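Long-range contacts in glycoside hydrolase family 81 (Clostridium thermocellum, PDB 6FOP), which probably hydrolyses beta-1,3-glucans such as laminarin, as a family 81 glycoside hydrolase linked to the cellulosome: residues A[412-418]-A[477-482]; A[397-401]-A[449-453]. One frame throughout, in Å; residues are numbered along the deposited sequence.

Interaction 1: residues A[412-418]-A[477-482]; sequences ELNDHHF and SWASGH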
loop_
_atom_site.group_PDB
_atom_site.type_symbol
_atom_site.label_atom_id
_atom_site.label_comp_id
_atom_site.label_asym_id
_atom_site.label_seq_id
_atom_site.Cartn_x
_atom_site.Cartn_y
_atom_site.Cartn_z
ATOM N N GLU A 412 -0.584 14.280 11.626
ATOM C CA GLU A 412 0.023 13.979 10.326
ATOM C C GLU A 412 -0.768 12.976 9.509
ATOM O O GLU A 412 -0.379 12.629 8.385
ATOM C CB GLU A 412 1.431 13.459 10.548
ATOM C CG GLU A 412 2.372 14.463 11.173
ATOM C CD GLU A 412 3.716 13.851 11.451
ATOM O OE1 GLU A 412 4.342 13.341 10.503
ATOM O OE2 GLU A 412 4.164 13.870 12.611
ATOM N N LEU A 413 -1.861 12.450 10.085
ATOM C CA LEU A 413 -2.628 11.376 9.461
ATOM C C LEU A 413 -1.751 10.204 9.066
ATOM O O LEU A 413 -1.979 9.499 8.067
ATOM C CB LEU A 413 -3.509 11.900 8.307
ATOM C CG LEU A 413 -4.589 12.867 8.765
ATOM C CD1 LEU A 413 -5.439 13.275 7.573
ATOM C CD2 LEU A 413 -5.465 12.373 9.926
ATOM N N ASN A 414 -0.746 9.934 9.903
ATOM C CA ASN A 414 0.099 8.766 9.656
ATOM C C ASN A 414 -0.591 7.451 10.043
ATOM O O ASN A 414 -1.319 7.396 11.031
ATOM C CB ASN A 414 1.386 8.818 10.468
ATOM C CG ASN A 414 2.320 9.944 10.074
ATOM O OD1 ASN A 414 2.308 10.441 8.949
ATOM N ND2 ASN A 414 3.132 10.373 11.040
ATOM N N ASP A 415 -0.349 6.406 9.259
ATOM C CA ASP A 415 -0.417 5.047 9.799
ATOM C C ASP A 415 -1.811 4.534 10.163
ATOM O O ASP A 415 -1.919 3.577 10.939
ATOM C CB ASP A 415 0.476 4.886 11.051
ATOM C CG ASP A 415 1.949 5.184 10.810
ATOM O OD1 ASP A 415 2.331 5.440 9.668
ATOM O OD2 ASP A 415 2.719 5.184 11.801
ATOM N N HIS A 416 -2.892 5.092 9.629
ATOM C CA HIS A 416 -4.186 4.611 10.107
ATOM C C HIS A 416 -4.398 3.131 9.794
ATOM O O HIS A 416 -5.083 2.426 10.548
ATOM C CB HIS A 416 -5.355 5.430 9.561
ATOM C CG HIS A 416 -5.473 6.784 10.185
ATOM N ND1 HIS A 416 -6.612 7.553 10.073
ATOM C CD2 HIS A 416 -4.598 7.516 10.909
ATOM C CE1 HIS A 416 -6.443 8.689 10.733
ATOM N NE2 HIS A 416 -5.225 8.694 11.241
ATOM N N HIS A 417 -3.900 2.679 8.653
ATOM C CA HIS A 417 -4.010 1.257 8.308
ATOM C C HIS A 417 -3.295 0.363 9.328
ATOM O O HIS A 417 -3.848 -0.674 9.728
ATOM C CB HIS A 417 -3.593 0.982 6.841
ATOM C CG HIS A 417 -2.161 1.308 6.507
ATOM N ND1 HIS A 417 -1.434 2.290 7.136
ATOM C CD2 HIS A 417 -1.338 0.769 5.587
ATOM C CE1 HIS A 417 -0.222 2.339 6.611
ATOM N NE2 HIS A 417 -0.140 1.425 5.666
ATOM N N PHE A 418 -2.102 0.781 9.776
ATOM C CA PHE A 418 -1.363 -0.003 10.767
ATOM C C PHE A 418 -2.172 -0.069 12.067
ATOM O O PHE A 418 -2.292 -1.143 12.684
ATOM C CB PHE A 418 -0.022 0.646 11.100
ATOM C CG PHE A 418 0.940 0.787 9.935
ATOM C CD1 PHE A 418 0.889 -0.025 8.819
ATOM C CD2 PHE A 418 1.970 1.710 10.036
ATOM C CE1 PHE A 418 1.860 0.075 7.833
ATOM C CE2 PHE A 418 2.904 1.839 9.037
ATOM C CZ PHE A 418 2.847 1.013 7.941
ATOM N N SER A 477 0.818 0.150 0.174
ATOM C CA SER A 477 0.367 1.229 0.990
ATOM C C SER A 477 1.436 2.240 1.350
ATOM O O SER A 477 2.650 1.982 1.189
ATOM C CB SER A 477 -0.326 0.666 2.217
ATOM O OG SER A 477 -1.417 -0.152 1.851
ATOM N N TRP A 478 0.971 3.383 1.847
ATOM C CA TRP A 478 1.827 4.472 2.257
ATOM C C TRP A 478 1.485 4.908 3.681
ATOM O O TRP A 478 0.303 5.047 4.055
ATOM C CB TRP A 478 1.657 5.671 1.350
ATOM C CG TRP A 478 2.160 5.537 -0.058
ATOM C CD1 TRP A 478 1.406 5.667 -1.187
ATOM C CD2 TRP A 478 3.507 5.369 -0.508
ATOM N NE1 TRP A 478 2.180 5.558 -2.311
ATOM C CE2 TRP A 478 3.475 5.381 -1.927
ATOM C CE3 TRP A 478 4.732 5.151 0.128
ATOM C CZ2 TRP A 478 4.616 5.286 -2.693
ATOM C CZ3 TRP A 478 5.874 5.059 -0.640
ATOM C CH2 TRP A 478 5.796 5.098 -2.049
ATOM N N ALA A 479 2.537 5.130 4.458
ATOM C CA ALA A 479 2.399 5.468 5.869
ATOM C C ALA A 479 2.190 6.937 6.163
ATOM O O ALA A 479 1.427 7.277 7.069
ATOM C CB ALA A 479 3.590 4.953 6.644
ATOM N N SER A 480 2.870 7.827 5.419
ATOM C CA SER A 480 2.837 9.261 5.766
ATOM C C SER A 480 1.561 9.898 5.245
ATOM O O SER A 480 1.246 9.759 4.075
ATOM C CB SER A 480 4.040 9.976 5.158
ATOM O OG SER A 480 4.026 11.356 5.454
ATOM N N GLY A 481 0.856 10.643 6.095
ATOM C CA GLY A 481 -0.305 11.387 5.615
ATOM C C GLY A 481 0.021 12.444 4.570
ATOM O O GLY A 481 -0.780 12.681 3.662
ATOM N N HIS A 482 1.206 13.050 4.715
ATOM C CA HIS A 482 1.578 14.259 3.996
ATOM C C HIS A 482 2.715 14.110 2.994
ATOM O O HIS A 482 2.850 14.983 2.119
ATOM C CB HIS A 482 1.906 15.368 5.011
ATOM C CG HIS A 482 2.880 14.965 6.058
ATOM N ND1 HIS A 482 4.221 14.821 5.818
ATOM C CD2 HIS A 482 2.689 14.574 7.332
ATOM C CE1 HIS A 482 4.831 14.425 6.919
ATOM N NE2 HIS A 482 3.915 14.253 7.848
HETATM O O HOH W 1 4.847 11.129 8.042
#
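H482 and E412 form a His-carboxylate hydrogen bond between two loops of the family 81 C-terminal domain, probably an (alpha/alpha)6 barrel. NE2 of H482 donates to OE1 of E412 at 2.8 Å, almost in line. The oxygen lies in the ring plane but is met on its anti side. The carboxylate plane is turned 33° from the ring. CG of H482 sits between the backbone N and the carbonyl carbon (chi1 51°). One ring face then has OG of S480 above its centre.

OD1 of N414 accepts from the backbone N of G481 at 3.2 Å, in the carbonyl plane. A water donates to OD1 and bonds to OG of S480, which also pairs with the backbone N of A483. ND2 of N414 is held by the carbonyl of Y407, with a weak bond to OE1 of E412. The backbone N of D415 donates to O of A479 at 3.0 Å.

H417 lays CD2 against CB of S477 at 3.5 Å, while its NE2 bonds to Q491. CD1 of F418 lies over one face of the H417 ring, toward its rim, and CE2 of F418 touches CB of A479 at 4.0 Å.

Interaction 2: residues A[397-401]-A[449-453]; sequences WGTLI and LLIKD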
loop_
_atom_site.group_PDB
_atom_site.type_symbol
_atom_site.label_atom_id
_atom_site.label_comp_id
_atom_site.label_asym_id
_atom_site.label_seq_id
_atom_site.Cartn_x
_atom_site.Cartn_y
_atom_site.Cartn_z
ATOM N N TRP A 397 -10.544 17.563 6.675
ATOM C CA TRP A 397 -9.940 16.558 5.805
ATOM C C TRP A 397 -10.900 15.411 5.471
ATOM O O TRP A 397 -10.886 14.886 4.355
ATOM C CB TRP A 397 -8.652 15.992 6.430
ATOM C CG TRP A 397 -7.537 17.001 6.478
ATOM C CD1 TRP A 397 -7.369 17.992 7.415
ATOM C CD2 TRP A 397 -6.474 17.162 5.536
ATOM N NE1 TRP A 397 -6.253 18.736 7.128
ATOM C CE2 TRP A 397 -5.692 18.260 5.973
ATOM C CE3 TRP A 397 -6.109 16.496 4.369
ATOM C CZ2 TRP A 397 -4.546 18.682 5.289
ATOM C CZ3 TRP A 397 -4.986 16.919 3.689
ATOM C CH2 TRP A 397 -4.217 18.000 4.147
ATOM N N GLY A 398 -11.689 14.983 6.455
ATOM C CA GLY A 398 -12.559 13.798 6.292
ATOM C C GLY A 398 -11.815 12.527 6.679
ATOM O O GLY A 398 -11.341 11.759 5.819
ATOM N N THR A 399 -11.714 12.318 7.986
ATOM C CA THR A 399 -10.961 11.192 8.547
ATOM C C THR A 399 -11.441 10.910 9.949
ATOM O O THR A 399 -11.827 11.837 10.671
ATOM C CB THR A 399 -9.416 11.455 8.501
ATOM O OG1 THR A 399 -8.702 10.321 9.024
ATOM C CG2 THR A 399 -9.024 12.667 9.298
ATOM N N LEU A 400 -11.378 9.635 10.331
ATOM C CA LEU A 400 -11.641 9.200 11.704
ATOM C C LEU A 400 -10.321 9.005 12.440
ATOM O O LEU A 400 -9.481 8.230 11.977
ATOM C CB LEU A 400 -12.413 7.882 11.657
ATOM C CG LEU A 400 -13.284 7.552 12.831
ATOM C CD1 LEU A 400 -14.508 8.499 12.918
ATOM C CD2 LEU A 400 -13.691 6.078 12.774
ATOM N N ILE A 401 -10.177 9.689 13.574
ATOM C CA ILE A 401 -8.958 9.679 14.376
ATOM C C ILE A 401 -9.321 9.124 15.740
ATOM O O ILE A 401 -10.225 9.623 16.402
ATOM C CB ILE A 401 -8.361 11.101 14.541
ATOM C CG1 ILE A 401 -8.066 11.730 13.154
ATOM C CG2 ILE A 401 -7.129 11.084 15.443
ATOM C CD1 ILE A 401 -7.825 13.221 13.218
ATOM N N LEU A 449 -16.898 1.867 9.562
ATOM C CA LEU A 449 -16.312 3.213 9.478
ATOM C C LEU A 449 -14.768 3.192 9.561
ATOM O O LEU A 449 -14.088 3.952 8.865
ATOM C CB LEU A 449 -16.904 4.158 10.519
ATOM C CG LEU A 449 -18.343 4.643 10.331
ATOM C CD1 LEU A 449 -18.616 5.718 11.371
ATOM C CD2 LEU A 449 -18.585 5.252 8.979
ATOM N N LEU A 450 -14.199 2.298 10.384
ATOM C CA LEU A 450 -12.729 2.126 10.407
ATOM C C LEU A 450 -12.249 1.607 9.061
ATOM O O LEU A 450 -11.217 2.069 8.552
ATOM C CB LEU A 450 -12.241 1.180 11.530
ATOM C CG LEU A 450 -11.995 1.835 12.875
ATOM C CD1 LEU A 450 -13.228 2.420 13.501
ATOM C CD2 LEU A 450 -11.330 0.831 13.823
ATOM N N ILE A 451 -12.978 0.654 8.477
ATOM C CA ILE A 451 -12.627 0.164 7.146
ATOM C C ILE A 451 -12.649 1.324 6.130
ATOM O O ILE A 451 -11.708 1.474 5.339
ATOM C CB ILE A 451 -13.543 -0.982 6.660
ATOM C CG1 ILE A 451 -13.462 -2.171 7.639
ATOM C CG2 ILE A 451 -13.163 -1.405 5.227
ATOM C CD1 ILE A 451 -14.388 -3.316 7.297
ATOM N N LYS A 452 -13.694 2.143 6.180
ATOM C CA LYS A 452 -13.818 3.264 5.260
ATOM C C LYS A 452 -12.752 4.306 5.486
ATOM O O LYS A 452 -12.290 4.928 4.512
ATOM C CB LYS A 452 -15.221 3.902 5.278
ATOM C CG LYS A 452 -16.272 3.039 4.645
ATOM C CD LYS A 452 -17.655 3.652 4.796
ATOM C CE LYS A 452 -18.656 3.009 3.856
ATOM N NZ LYS A 452 -18.500 3.515 2.475
ATOM N N ASP A 453 -12.325 4.552 6.721
ATOM C CA ASP A 453 -11.262 5.509 6.899
ATOM C C ASP A 453 -9.985 5.082 6.158
ATOM O O ASP A 453 -9.335 5.922 5.541
ATOM C CB ASP A 453 -10.939 5.754 8.374
ATOM C CG ASP A 453 -9.850 6.797 8.550
ATOM O OD1 ASP A 453 -10.129 8.011 8.316
ATOM O OD2 ASP A 453 -8.716 6.402 8.889
#
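T399 and D453 make the tight end of this strand-to-helix contact. OG1 of T399 donates to OD1 of D453 at 2.8 Å, on the syn lone pair. The backbone N of L400 donates to the same OD1 at 2.9 Å, but from above the carboxylate plane, 59° out of it. Two donors of the strand therefore grip one oxygen from different directions. CG of D453 stands anti to its backbone N (chi1 -178°), which carries the carboxylate out from the helix to the strand. The acid is buried and has further partners: R468 makes a salt bridge to OD1, and H416 bonds to OD2. These bonds should fix the rotation of the carboxylate.

The other end is looser and apolar. CD2 of L400 meets CD1 of L450 at 3.8 Å, the two side chains crossing at about a right angle. The same CD2 is 4.4 Å from CB of L449. Neither end reaches solvent; they differ in bonding and in closeness.

G398 and T399 form a G1 beta bulge opposite D394, at the start of strand 399-403. The axes of the short segments 399-401 and 449-453 come within 8.2 Å, with 117° between their N-to-C directions. Y10 and F391 pack around the leucines, and helix 416-433 packs against the contact, with F423 on L450 and Y420 on D453.

Interactions 1 and 2 are both largely buried in the C-terminal domain, with centres about 12 Å apart. Interaction 1 is nearer the centre of the chain. It joins a loop and the first turn of helix 416-433 to a second loop, and its bonds are spread over several residues and a water. Some of its residues are partly exposed. Interaction 2 sets a strand on a helix, with its polar bonds gathered on one acid and leucines beside it. Helix 416-433 is shared: it begins in interaction 1 and also packs on interaction 2. H416, from segment 412-418, reaches the acid of interaction 2. CD2 of L413 also packs on CG2 of T399 at 3.6 Å. Along the chain their segments alternate.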